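Local structure of cupin type-2 domain-containing protein (2I45) at residues B[56-60]-B[92-96]. The protein is of unknown function but belongs to the cupin superfamily, whose members share a small beta-barrel fold that often houses a metal or small-molecule site. Residues are numbered along the deposited sequence; the frame is centred on the assembly and turned at random.
Sequences EGDMA and GCSLV
The side chain of M59, a selenomethionine, lies alongside that of C93, its CB and CG against C93 CB and SG, with CG 3.5 Å from C93 SG, and SE continues on to the methyl groups of L95. In this cupin beta-barrel the chain passes from strand 50-56 in one sheet to strand 59-63 in the other through G57 and D58, and M59 packs into the interior. The departure point is an antiparallel hydrogen-bonded pair, E56 with S94, where strand 50-56 ends beside strand 92-99. E56 N donates to S94 O over 3.1 Å, and S94 N returns a bond to E56 O over 2.8 Å. The second bond is the shorter, and E56 O also takes a weaker CA-H...O contact from C93 CA.

Regular pairing ends there, yet G57 still lies close against the strand, its CA 4.5 Å from C93 CA. It takes a positive phi of 78°, a region favoured by glycine, and passes with its CA 3.7 Å from G92 O. The chain then swings off strand 92-99. The CA-CB bond of D58 points away from that strand, and its OD1 accepts a hydrogen bond from E73 N. The backbone of D58 still faces the strand, its O 3.5 Å from C93 CB and hydrogen-bonded to S89 OG.

On the interior side, C93 SG stands anti to its backbone N (chi1 -173°), which swings it toward M59 CG; the side chain also touches A54. L36 and L52 also pack on M59. The selenomethionine chain crosses L95 at about a right angle. Its CG sits between the backbone N and the carbonyl carbon (chi1 58°), and an extended chi2 then carries SE to L95, while the bend at chi3 only turns CE. SE thereby comes to lie 3.8 Å from L95 CD2 and 4.0 Å from L95 CD1.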
loop_
_atom_site.group_PDB
_atom_site.type_symbol
_atom_site.label_atom_id
_atom_site.label_comp_id
_atom_site.label_asym_id
_atom_site.label_seq_id
_atom_site.Cartn_x
_atom_site.Cartn_y
_atom_site.Cartn_z
ATOM N N GLU B 56 2.827 -3.329 10.733
ATOM C CA GLU B 56 2.637 -3.639 12.193
ATOM C C GLU B 56 3.699 -2.882 12.973
ATOM O O GLU B 56 4.839 -2.767 12.459
ATOM C CB GLU B 56 2.744 -5.124 12.460
ATOM C CG GLU B 56 2.658 -5.428 13.891
ATOM C CD GLU B 56 2.966 -6.887 14.211
ATOM O OE1 GLU B 56 3.445 -7.601 13.274
ATOM O OE2 GLU B 56 2.738 -7.300 15.395
ATOM N N GLY B 57 3.312 -2.307 14.121
ATOM C CA GLY B 57 4.190 -1.416 14.893
ATOM C C GLY B 57 4.353 0.006 14.386
ATOM O O GLY B 57 3.958 0.320 13.273
ATOM N N ASP B 58 4.974 0.888 15.171
ATOM C CA ASP B 58 5.182 2.285 14.691
ATOM C C ASP B 58 6.607 2.600 14.257
ATOM O O ASP B 58 7.519 1.928 14.619
ATOM C CB ASP B 58 4.689 3.305 15.722
ATOM C CG ASP B 58 3.396 2.860 16.384
ATOM O OD1 ASP B 58 2.706 2.008 15.781
ATOM O OD2 ASP B 58 3.072 3.320 17.512
HETATM N N MSE B 59 6.789 3.612 13.444
HETATM C CA MSE B 59 8.105 4.011 13.032
HETATM C C MSE B 59 8.104 5.541 12.822
HETATM O O MSE B 59 7.069 6.205 12.942
HETATM C CB MSE B 59 8.587 3.189 11.817
HETATM C CG MSE B 59 7.726 3.274 10.640
HETATM SE SE MSE B 59 8.572 2.789 8.890
HETATM C CE MSE B 59 9.894 4.182 8.840
ATOM N N ALA B 60 9.271 6.120 12.608
ATOM C CA ALA B 60 9.369 7.529 12.172
ATOM C C ALA B 60 10.359 7.700 11.023
ATOM O O ALA B 60 11.134 6.789 10.727
ATOM C CB ALA B 60 9.761 8.450 13.324
ATOM N N GLY B 92 10.259 -1.286 17.022
ATOM C CA GLY B 92 10.168 -2.244 15.921
ATOM C C GLY B 92 8.940 -2.090 15.032
ATOM O O GLY B 92 7.842 -1.931 15.521
ATOM N N CYS B 93 9.142 -2.169 13.723
ATOM C CA CYS B 93 8.099 -1.933 12.758
ATOM C C CYS B 93 8.280 -2.867 11.589
ATOM O O CYS B 93 9.417 -2.954 11.023
ATOM C CB CYS B 93 8.239 -0.528 12.161
ATOM S SG CYS B 93 6.842 -0.063 11.085
ATOM N N SER B 94 7.168 -3.505 11.180
ATOM C CA SER B 94 7.092 -4.183 9.895
ATOM C C SER B 94 6.472 -3.296 8.846
ATOM O O SER B 94 5.388 -2.761 9.058
ATOM C CB SER B 94 6.272 -5.437 10.034
ATOM O OG SER B 94 6.822 -6.203 11.088
ATOM N N LEU B 95 7.135 -3.198 7.697
ATOM C CA LEU B 95 6.847 -2.144 6.758
ATOM C C LEU B 95 6.921 -2.587 5.307
ATOM O O LEU B 95 7.883 -3.242 4.913
ATOM C CB LEU B 95 7.892 -1.049 6.979
ATOM C CG LEU B 95 8.396 -0.163 5.804
ATOM C CD1 LEU B 95 7.452 0.990 5.488
ATOM C CD2 LEU B 95 9.724 0.478 6.120
ATOM N N VAL B 96 5.940 -2.176 4.504
ATOM C CA VAL B 96 6.030 -2.346 3.070
ATOM C C VAL B 96 6.454 -1.068 2.382
ATOM O O VAL B 96 5.844 0.001 2.566
ATOM C CB VAL B 96 4.704 -2.765 2.419
ATOM C CG1 VAL B 96 4.951 -2.992 0.903
ATOM C CG2 VAL B 96 4.168 -3.974 3.065
#